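Local atomic coordinates of EmGH1 (Erythrobacter marinus, PDB entry 5Z87), a protein that probably hydrolyses beta-glucosidic bonds, as a family 3 glycoside hydrolase, with arabinofuranosidase and xylosidase activities also assigned to its family. Residues Gly308-Arg318 with Gly341-Tyr352; Asp705-Ser714 with Glu765-Ser774. All coordinates share one frame; numbering follows the deposited sequence.

Interaction 1 and interaction 2 lie in different domains, on opposite sides of the centre of the chain. Their centres are about 42 Å apart and their nearest atoms about 30 Å, so they do not touch. Interaction 1 joins two strand ends of the TIM-barrel-type N-terminal domain. Its D313 and W314 line the pocket that holds dithiothreitol, probably a crystallisation additive that marks the pocket, and the side chain of D313 comes within about 3 Å of that molecule. Interaction 2 pairs two strands of the fibronectin type III-like domain. It carries D713, which binds a magnesium ion together with I715. One contact thus reaches this pocket, the other a metal site.

Interaction 1 of 2, residues Gly308-Arg318 with Gly341-Tyr352; sequences GYVVSDWDDVR and GVDIELANNGVY
V311 and I344 lie side by side at a single backbone bridge, where strand 309-311 runs parallel to the chain entering strand 345-346. This is a beta-alpha-beta crossover, through helix 330-340, in the TIM-barrel-type domain. V310 O accepts two backbone donors, I344 N and D343 N. V310 N donates to D343 OD2 (2.9 Å); R375 and R301 also hold this carboxylate.

S312 OG sits between its own N and carbonyl carbon (chi1 83°). From there it accepts L346 N at 2.9 Å and donates to D313 O.

W314 lines the dithiothreitol pocket. A347 CA lies over its six-membered ring, 4.0 Å from the centroid, a CH-pi contact. L346 crosses the indole at about a right angle, its CG 3.5 Å from W314 CE3. The N348 amide stands 83° to the ring, with OD1 3.5 Å from W314 CH2 and accepting from R67 N.

R318 bends at chi3 and makes a side-on salt bridge to the D315 carboxylate through NE and NH2. V351 CG1 covers one guanidinium face; NH2 reaches N349 O (2.8 Å) in the guanidinium plane. One water donates to both D315 OD1 and E345 OE1, 4.6 Å apart, and accepts from R318 N.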
loop_
_atom_site.group_PDB
_atom_site.type_symbol
_atom_site.label_atom_id
_atom_site.label_comp_id
_atom_site.label_asym_id
_atom_site.label_seq_id
_atom_site.Cartn_x
_atom_site.Cartn_y
_atom_site.Cartn_z
ATOM N N GLY A 308 -9.435 22.908 22.532
ATOM C CA GLY A 308 -8.202 23.608 22.245
ATOM C C GLY A 308 -8.174 24.157 20.832
ATOM O O GLY A 308 -9.209 24.394 20.203
ATOM N N TYR A 309 -6.959 24.348 20.329
ATOM C CA TYR A 309 -6.735 24.921 19.014
ATOM C C TYR A 309 -6.249 23.860 18.030
ATOM O O TYR A 309 -5.561 22.900 18.394
ATOM C CB TYR A 309 -5.714 26.074 19.077
ATOM C CG TYR A 309 -4.331 25.649 19.508
ATOM C CD1 TYR A 309 -3.390 25.208 18.574
ATOM C CD2 TYR A 309 -3.960 25.686 20.847
ATOM C CE1 TYR A 309 -2.122 24.818 18.963
ATOM C CE2 TYR A 309 -2.691 25.288 21.250
ATOM C CZ TYR A 309 -1.776 24.853 20.301
ATOM O OH TYR A 309 -0.518 24.444 20.685
ATOM N N VAL A 310 -6.624 24.051 16.772
ATOM C CA VAL A 310 -6.078 23.308 15.654
ATOM C C VAL A 310 -5.132 24.242 14.919
ATOM O O VAL A 310 -5.542 25.312 14.442
ATOM C CB VAL A 310 -7.181 22.785 14.723
ATOM C CG1 VAL A 310 -6.562 22.245 13.441
ATOM C CG2 VAL A 310 -7.997 21.720 15.418
ATOM N N VAL A 311 -3.874 23.858 14.836
ATOM C CA VAL A 311 -2.883 24.618 14.078
ATOM C C VAL A 311 -2.604 23.875 12.780
ATOM O O VAL A 311 -2.612 22.637 12.735
ATOM C CB VAL A 311 -1.593 24.852 14.892
ATOM C CG1 VAL A 311 -1.014 23.525 15.407
ATOM C CG2 VAL A 311 -0.578 25.623 14.080
ATOM N N SER A 312 -2.429 24.630 11.704
ATOM C CA SER A 312 -2.050 24.019 10.450
ATOM C C SER A 312 -0.596 23.569 10.503
ATOM O O SER A 312 0.220 24.100 11.263
ATOM C CB SER A 312 -2.232 25.005 9.298
ATOM O OG SER A 312 -1.101 25.856 9.203
ATOM N N ASP A 313 -0.272 22.581 9.675
ATOM C CA ASP A 313 1.126 22.359 9.346
ATOM C C ASP A 313 1.606 23.442 8.368
ATOM O O ASP A 313 0.809 24.191 7.785
ATOM C CB ASP A 313 1.317 20.953 8.780
ATOM C CG ASP A 313 2.740 20.430 8.967
ATOM O OD1 ASP A 313 3.662 21.263 9.110
ATOM O OD2 ASP A 313 2.920 19.194 8.988
ATOM N N TRP A 314 2.929 23.514 8.184
ATOM C CA TRP A 314 3.536 24.674 7.542
ATOM C C TRP A 314 2.949 24.929 6.159
ATOM O O TRP A 314 3.086 24.107 5.249
ATOM C CB TRP A 314 5.055 24.529 7.445
ATOM C CG TRP A 314 5.632 25.751 6.792
ATOM C CD1 TRP A 314 5.931 25.908 5.466
ATOM C CD2 TRP A 314 5.909 27.015 7.415
ATOM N NE1 TRP A 314 6.397 27.175 5.233
ATOM C CE2 TRP A 314 6.402 27.874 6.409
ATOM C CE3 TRP A 314 5.811 27.494 8.725
ATOM C CZ2 TRP A 314 6.781 29.190 6.668
ATOM C CZ3 TRP A 314 6.193 28.798 8.983
ATOM C CH2 TRP A 314 6.670 29.634 7.957
ATOM N N ASP A 315 2.309 26.093 6.012
ATOM C CA ASP A 315 1.681 26.574 4.779
ATOM C C ASP A 315 0.654 25.602 4.204
ATOM O O ASP A 315 0.343 25.663 3.021
ATOM C CB ASP A 315 2.722 26.922 3.708
ATOM C CG ASP A 315 2.261 28.052 2.798
ATOM O OD1 ASP A 315 1.437 28.875 3.244
ATOM O OD2 ASP A 315 2.710 28.124 1.640
ATOM N N ASP A 316 0.066 24.729 5.014
ATOM C CA ASP A 316 -0.816 23.722 4.444
ATOM C C ASP A 316 -2.220 24.230 4.133
ATOM O O ASP A 316 -2.952 23.536 3.418
ATOM C CB ASP A 316 -0.913 22.514 5.372
ATOM C CG ASP A 316 0.125 21.446 5.056
ATOM O OD1 ASP A 316 0.726 21.468 3.954
ATOM O OD2 ASP A 316 0.341 20.580 5.928
ATOM N N VAL A 317 -2.626 25.401 4.644
ATOM C CA VAL A 317 -3.930 25.943 4.263
ATOM C C VAL A 317 -3.894 26.401 2.812
ATOM O O VAL A 317 -4.752 26.024 2.008
ATOM C CB VAL A 317 -4.374 27.084 5.206
ATOM C CG1 VAL A 317 -5.780 27.529 4.840
ATOM C CG2 VAL A 317 -4.386 26.628 6.658
ATOM N N ARG A 318 -2.882 27.198 2.450
ATOM C CA ARG A 318 -2.682 27.569 1.053
ATOM C C ARG A 318 -2.609 26.344 0.139
ATOM O O ARG A 318 -3.087 26.379 -0.998
ATOM C CB ARG A 318 -1.402 28.396 0.911
ATOM C CG ARG A 318 -1.200 28.933 -0.498
ATOM C CD ARG A 318 0.200 29.478 -0.706
ATOM N NE ARG A 318 0.707 30.074 0.521
ATOM C CZ ARG A 318 0.556 31.354 0.845
ATOM N NH1 ARG A 318 -0.078 32.184 0.024
ATOM N NH2 ARG A 318 1.050 31.798 1.984
ATOM N N GLY A 341 -12.229 23.814 10.394
ATOM C CA GLY A 341 -11.868 23.795 11.792
ATOM C C GLY A 341 -10.400 24.011 12.108
ATOM O O GLY A 341 -9.965 23.695 13.218
ATOM N N VAL A 342 -9.628 24.532 11.156
ATOM C CA VAL A 342 -8.277 25.010 11.441
ATOM C C VAL A 342 -8.375 26.409 12.049
ATOM O O VAL A 342 -8.902 27.332 11.419
ATOM C CB VAL A 342 -7.412 25.035 10.175
ATOM C CG1 VAL A 342 -6.025 25.553 10.520
ATOM C CG2 VAL A 342 -7.355 23.652 9.507
ATOM N N ASP A 343 -7.835 26.575 13.258
ATOM C CA ASP A 343 -7.972 27.816 14.012
ATOM C C ASP A 343 -6.827 28.790 13.774
ATOM O O ASP A 343 -7.062 29.999 13.710
ATOM C CB ASP A 343 -8.074 27.519 15.514
ATOM C CG ASP A 343 -9.239 26.625 15.848
ATOM O OD1 ASP A 343 -10.351 26.902 15.336
ATOM O OD2 ASP A 343 -9.049 25.648 16.611
ATOM N N ILE A 344 -5.591 28.306 13.652
ATOM C CA ILE A 344 -4.442 29.182 13.491
ATOM C C ILE A 344 -3.549 28.630 12.388
ATOM O O ILE A 344 -3.276 27.426 12.338
ATOM C CB ILE A 344 -3.666 29.366 14.815
ATOM C CG1 ILE A 344 -2.406 30.199 14.590
ATOM C CG2 ILE A 344 -3.335 28.043 15.447
ATOM C CD1 ILE A 344 -1.870 30.839 15.858
ATOM N N GLU A 345 -3.110 29.511 11.496
ATOM C CA GLU A 345 -2.355 29.131 10.319
ATOM C C GLU A 345 -0.864 29.308 10.582
ATOM O O GLU A 345 -0.393 30.418 10.850
ATOM C CB GLU A 345 -2.785 29.955 9.111
ATOM C CG GLU A 345 -1.886 29.745 7.935
ATOM C CD GLU A 345 -2.216 30.671 6.808
ATOM O OE1 GLU A 345 -2.238 30.212 5.648
ATOM O OE2 GLU A 345 -2.478 31.859 7.089
ATOM N N LEU A 346 -0.133 28.207 10.516
ATOM C CA LEU A 346 1.320 28.216 10.579
ATOM C C LEU A 346 1.837 28.483 9.171
ATOM O O LEU A 346 1.793 27.608 8.303
ATOM C CB LEU A 346 1.821 26.889 11.132
ATOM C CG LEU A 346 3.322 26.670 11.060
ATOM C CD1 LEU A 346 4.050 27.659 11.960
ATOM C CD2 LEU A 346 3.626 25.226 11.460
ATOM N N ALA A 347 2.297 29.711 8.928
ATOM C CA ALA A 347 2.738 30.112 7.596
ATOM C C ALA A 347 3.303 31.526 7.609
ATOM O O ALA A 347 2.916 32.348 8.445
ATOM C CB ALA A 347 1.587 30.033 6.584
ATOM N N ASN A 348 4.224 31.812 6.697
ATOM C CA ASN A 348 4.620 33.175 6.395
ATOM C C ASN A 348 3.688 33.723 5.329
ATOM O O ASN A 348 3.384 33.036 4.350
ATOM C CB ASN A 348 6.058 33.247 5.886
ATOM C CG ASN A 348 7.066 33.080 6.976
ATOM O OD1 ASN A 348 6.747 33.173 8.166
ATOM N ND2 ASN A 348 8.303 32.820 6.585
ATOM N N ASN A 349 3.244 34.964 5.516
ATOM C CA ASN A 349 2.347 35.606 4.565
ATOM C C ASN A 349 1.181 34.679 4.221
ATOM O O ASN A 349 0.908 34.385 3.059
ATOM C CB ASN A 349 3.120 36.019 3.311
ATOM C CG ASN A 349 2.301 36.865 2.373
ATOM O OD1 ASN A 349 1.440 37.622 2.803
ATOM N ND2 ASN A 349 2.560 36.738 1.077
ATOM N N GLY A 350 0.516 34.185 5.255
ATOM C CA GLY A 350 -0.474 33.141 5.080
ATOM C C GLY A 350 -1.748 33.618 4.404
ATOM O O GLY A 350 -2.016 34.812 4.241
ATOM N N VAL A 351 -2.564 32.646 3.995
ATOM C CA VAL A 351 -3.841 32.994 3.392
ATOM C C VAL A 351 -4.829 33.492 4.446
ATOM O O VAL A 351 -5.787 34.199 4.102
ATOM C CB VAL A 351 -4.418 31.812 2.575
ATOM C CG1 VAL A 351 -3.450 31.400 1.478
ATOM C CG2 VAL A 351 -4.768 30.622 3.473
ATOM N N TYR A 352 -4.614 33.170 5.729
ATOM C CA TYR A 352 -5.499 33.717 6.754
ATOM C C TYR A 352 -5.391 35.232 6.884
ATOM O O TYR A 352 -6.251 35.836 7.527
ATOM C CB TYR A 352 -5.227 33.086 8.117
ATOM C CG TYR A 352 -6.003 31.821 8.370
ATOM C CD1 TYR A 352 -6.608 31.130 7.321
ATOM C CD2 TYR A 352 -6.119 31.305 9.656
ATOM C CE1 TYR A 352 -7.333 29.946 7.551
ATOM C CE2 TYR A 352 -6.836 30.119 9.903
ATOM C CZ TYR A 352 -7.441 29.452 8.841
ATOM O OH TYR A 352 -8.137 28.295 9.082
HETATM O O HOH W 1 -0.907 28.193 4.344
#

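Interaction 2 of 2, residues Asp705-Ser714 with Glu765-Ser774. With MG (magnesium ion), chain E.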
loop_
_atom_site.group_PDB
_atom_site.type_symbol
_atom_site.label_atom_id
_atom_site.label_comp_id
_atom_site.label_asym_id
_atom_site.label_seq_id
_atom_site.Cartn_x
_atom_site.Cartn_y
_atom_site.Cartn_z
ATOM N N ASP A 705 12.749 -7.599 31.346
ATOM C CA ASP A 705 12.000 -8.065 30.191
ATOM C C ASP A 705 10.695 -7.278 30.128
ATOM O O ASP A 705 10.206 -6.764 31.144
ATOM C CB ASP A 705 11.732 -9.583 30.266
ATOM C CG ASP A 705 11.535 -10.221 28.890
ATOM O OD1 ASP A 705 11.833 -9.567 27.868
ATOM O OD2 ASP A 705 11.091 -11.389 28.829
ATOM N N VAL A 706 10.125 -7.188 28.929
ATOM C CA VAL A 706 8.829 -6.550 28.731
ATOM C C VAL A 706 7.791 -7.644 28.518
ATOM O O VAL A 706 7.747 -8.276 27.458
ATOM C CB VAL A 706 8.851 -5.561 27.563
ATOM C CG1 VAL A 706 7.492 -4.904 27.421
ATOM C CG2 VAL A 706 9.947 -4.509 27.784
ATOM N N VAL A 707 6.964 -7.873 29.537
ATOM C CA VAL A 707 5.842 -8.797 29.448
ATOM C C VAL A 707 4.751 -8.170 28.589
ATOM O O VAL A 707 4.348 -7.024 28.824
ATOM C CB VAL A 707 5.338 -9.116 30.862
ATOM C CG1 VAL A 707 4.056 -9.915 30.838
ATOM C CG2 VAL A 707 6.422 -9.845 31.640
ATOM N N GLN A 708 4.263 -8.907 27.585
ATOM C CA GLN A 708 3.378 -8.343 26.566
ATOM C C GLN A 708 2.061 -9.108 26.498
ATOM O O GLN A 708 2.051 -10.340 26.401
ATOM C CB GLN A 708 4.070 -8.334 25.197
ATOM C CG GLN A 708 5.344 -7.501 25.198
ATOM C CD GLN A 708 6.213 -7.685 23.961
ATOM O OE1 GLN A 708 5.725 -7.883 22.839
ATOM N NE2 GLN A 708 7.519 -7.621 24.166
ATOM N N LEU A 709 0.952 -8.367 26.521
ATOM C CA LEU A 709 -0.394 -8.928 26.467
ATOM C C LEU A 709 -1.067 -8.566 25.141
ATOM O O LEU A 709 -0.976 -7.425 24.683
ATOM C CB LEU A 709 -1.231 -8.419 27.644
ATOM C CG LEU A 709 -2.606 -9.068 27.887
ATOM C CD1 LEU A 709 -2.462 -10.435 28.534
ATOM C CD2 LEU A 709 -3.465 -8.172 28.755
ATOM N N TYR A 710 -1.733 -9.548 24.523
ATOM C CA TYR A 710 -2.419 -9.382 23.247
ATOM C C TYR A 710 -3.771 -10.072 23.317
ATOM O O TYR A 710 -3.987 -10.978 24.129
ATOM C CB TYR A 710 -1.638 -9.994 22.071
ATOM C CG TYR A 710 -0.242 -9.473 21.857
ATOM C CD1 TYR A 710 0.819 -9.920 22.643
ATOM C CD2 TYR A 710 0.035 -8.562 20.830
ATOM C CE1 TYR A 710 2.129 -9.440 22.427
ATOM C CE2 TYR A 710 1.330 -8.088 20.605
ATOM C CZ TYR A 710 2.374 -8.534 21.414
ATOM O OH TYR A 710 3.654 -8.066 21.209
ATOM N N ILE A 711 -4.685 -9.659 22.438
ATOM C CA ILE A 711 -5.974 -10.329 22.335
ATOM C C ILE A 711 -6.313 -10.579 20.874
ATOM O O ILE A 711 -5.795 -9.929 19.964
ATOM C CB ILE A 711 -7.122 -9.538 23.002
ATOM C CG1 ILE A 711 -7.397 -8.257 22.218
ATOM C CG2 ILE A 711 -6.805 -9.238 24.482
ATOM C CD1 ILE A 711 -8.835 -7.844 22.228
ATOM N N ARG A 712 -7.200 -11.548 20.662
ATOM C CA ARG A 712 -7.816 -11.796 19.364
ATOM C C ARG A 712 -9.314 -11.954 19.580
ATOM O O ARG A 712 -9.744 -12.797 20.371
ATOM C CB ARG A 712 -7.224 -13.045 18.691
ATOM C CG ARG A 712 -8.135 -13.754 17.673
ATOM C CD ARG A 712 -8.333 -12.954 16.386
ATOM N NE ARG A 712 -9.110 -13.696 15.384
ATOM C CZ ARG A 712 -9.617 -13.163 14.275
ATOM N NH1 ARG A 712 -10.311 -13.916 13.426
ATOM N NH2 ARG A 712 -9.423 -11.886 14.007
ATOM N N ASP A 713 -10.101 -11.140 18.888
ATOM C CA ASP A 713 -11.553 -11.274 18.894
ATOM C C ASP A 713 -11.886 -12.280 17.793
ATOM O O ASP A 713 -11.876 -11.941 16.604
ATOM C CB ASP A 713 -12.193 -9.909 18.681
ATOM C CG ASP A 713 -13.696 -9.944 18.757
ATOM O OD1 ASP A 713 -14.267 -11.019 19.067
ATOM O OD2 ASP A 713 -14.302 -8.888 18.477
ATOM N N SER A 714 -12.167 -13.528 18.198
ATOM C CA SER A 714 -12.246 -14.646 17.252
ATOM C C SER A 714 -13.278 -14.396 16.161
ATOM O O SER A 714 -13.016 -14.652 14.978
ATOM C CB SER A 714 -12.576 -15.947 17.985
ATOM O OG SER A 714 -11.535 -16.320 18.862
ATOM N N GLU A 765 -16.064 -15.386 21.853
ATOM C CA GLU A 765 -14.775 -15.770 22.403
ATOM C C GLU A 765 -13.720 -14.687 22.206
ATOM O O GLU A 765 -13.646 -14.048 21.153
ATOM C CB GLU A 765 -14.305 -17.063 21.745
ATOM C CG GLU A 765 -12.933 -17.516 22.166
ATOM C CD GLU A 765 -12.444 -18.689 21.339
ATOM O OE1 GLU A 765 -12.005 -18.476 20.178
ATOM O OE2 GLU A 765 -12.526 -19.828 21.854
ATOM N N ILE A 766 -12.894 -14.496 23.227
ATOM C CA ILE A 766 -11.682 -13.696 23.127
ATOM C C ILE A 766 -10.515 -14.592 23.497
ATOM O O ILE A 766 -10.566 -15.288 24.518
ATOM C CB ILE A 766 -11.719 -12.465 24.046
ATOM C CG1 ILE A 766 -13.008 -11.650 23.835
ATOM C CG2 ILE A 766 -10.447 -11.641 23.836
ATOM C CD1 ILE A 766 -13.046 -10.857 22.510
ATOM N N VAL A 767 -9.479 -14.592 22.657
ATOM C CA VAL A 767 -8.223 -15.264 22.958
ATOM C C VAL A 767 -7.310 -14.233 23.600
ATOM O O VAL A 767 -7.136 -13.135 23.064
ATOM C CB VAL A 767 -7.583 -15.857 21.688
ATOM C CG1 VAL A 767 -6.340 -16.691 22.044
ATOM C CG2 VAL A 767 -8.582 -16.709 20.931
ATOM N N ILE A 768 -6.758 -14.564 24.763
ATOM C CA ILE A 768 -5.839 -13.687 25.482
ATOM C C ILE A 768 -4.459 -14.320 25.413
ATOM O O ILE A 768 -4.303 -15.502 25.726
ATOM C CB ILE A 768 -6.285 -13.468 26.940
ATOM C CG1 ILE A 768 -7.591 -12.676 26.989
ATOM C CG2 ILE A 768 -5.211 -12.741 27.719
ATOM C CD1 ILE A 768 -8.229 -12.669 28.348
ATOM N N MET A 769 -3.470 -13.544 24.978
ATOM C CA MET A 769 -2.130 -14.054 24.723
ATOM C C MET A 769 -1.101 -13.242 25.497
ATOM O O MET A 769 -1.269 -12.039 25.707
ATOM C CB MET A 769 -1.801 -14.020 23.231
ATOM C CG MET A 769 -2.715 -14.901 22.376
ATOM S SD MET A 769 -2.755 -14.344 20.660
ATOM C CE MET A 769 -4.008 -13.085 20.774
ATOM N N ALA A 770 -0.031 -13.916 25.926
ATOM C CA ALA A 770 1.031 -13.248 26.667
ATOM C C ALA A 770 2.366 -13.922 26.386
ATOM O O ALA A 770 2.435 -15.131 26.153
ATOM C CB ALA A 770 0.741 -13.241 28.175
ATOM N N GLY A 771 3.424 -13.129 26.416
ATOM C CA GLY A 771 4.752 -13.616 26.129
ATOM C C GLY A 771 5.734 -12.465 26.024
ATOM O O GLY A 771 5.367 -11.295 26.197
ATOM N N PRO A 772 7.005 -12.775 25.752
ATOM C CA PRO A 772 8.042 -11.730 25.671
ATOM C C PRO A 772 8.100 -10.980 24.342
ATOM O O PRO A 772 8.932 -10.075 24.198
ATOM C CB PRO A 772 9.335 -12.526 25.899
ATOM C CG PRO A 772 9.010 -13.931 25.377
ATOM C CD PRO A 772 7.567 -14.141 25.725
ATOM N N ASP A 773 7.270 -11.334 23.370
ATOM C CA ASP A 773 7.180 -10.645 22.083
ATOM C C ASP A 773 5.939 -11.188 21.373
ATOM O O ASP A 773 5.288 -12.113 21.859
ATOM C CB ASP A 773 8.446 -10.826 21.237
ATOM C CG ASP A 773 8.779 -12.291 20.966
ATOM O OD1 ASP A 773 7.929 -13.005 20.391
ATOM O OD2 ASP A 773 9.901 -12.732 21.310
ATOM N N SER A 774 5.636 -10.630 20.202
ATOM C CA SER A 774 4.405 -10.978 19.506
ATOM C C SER A 774 4.416 -12.362 18.865
ATOM O O SER A 774 3.382 -12.770 18.332
ATOM C CB SER A 774 4.098 -9.936 18.438
ATOM O OG SER A 774 5.095 -9.927 17.434
HETATM MG MG MG E . -16.188 -11.578 19.079
HETATM O O HOH W 2 -16.710 -9.523 18.752
HETATM O O HOH W 3 -15.455 -13.538 19.347
HETATM O O HOH W 4 -18.159 -12.068 18.677
HETATM O O HOH W 5 -16.525 -11.126 21.197
#
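Y710 and M769 form a hydrogen-bonded pair in the antiparallel strands 705-713 and 765-771 of the fibronectin type III-like domain. Y710 N to M769 O and M769 N to Y710 O are both 2.8 Å. R712 pairs with V767 and Q708 with G771 in the same way. S714 N adds a weak bond to E765 O.

Apolar contacts lie on both faces. L709, I711, I766, I768 and A770 share one face. There L709 CD1 meets I768 CG2 at 3.7 Å, and I768 and A770 pack on strand 689-697. On the other face M769 bends at chi3 (-85°). This lays CE against the backbone, 3.4 Å from I711 C.

Side-chain polar bonds gather at the two ends. Q708 OE1 accepts the Y710 hydroxyl at 2.6 Å, in the plane of the amide carbonyl, and Q708 NE2 bonds to G663 O. Y710 OH also packs against S774 CB. A leucine in place of Q708 would probably leave the Y710 hydroxyl and G663 O without these partners and the tyrosine ring freer to turn. At the far end S714 OG donates to the anti lone pair of E765 OE1 (2.6 Å).

Metal ligation completes the contact. D713 OD1 binds magnesium at 2.0 Å, with four waters and I715 O. One of these waters donates to E765 O at 2.6 Å, and D713 OD2 makes a salt bridge to R720.

The chemistry suggests that magnesium is likely to hold the two strands together at this end, 705-713 directly through D713 and 765-771 through one water on E765 O.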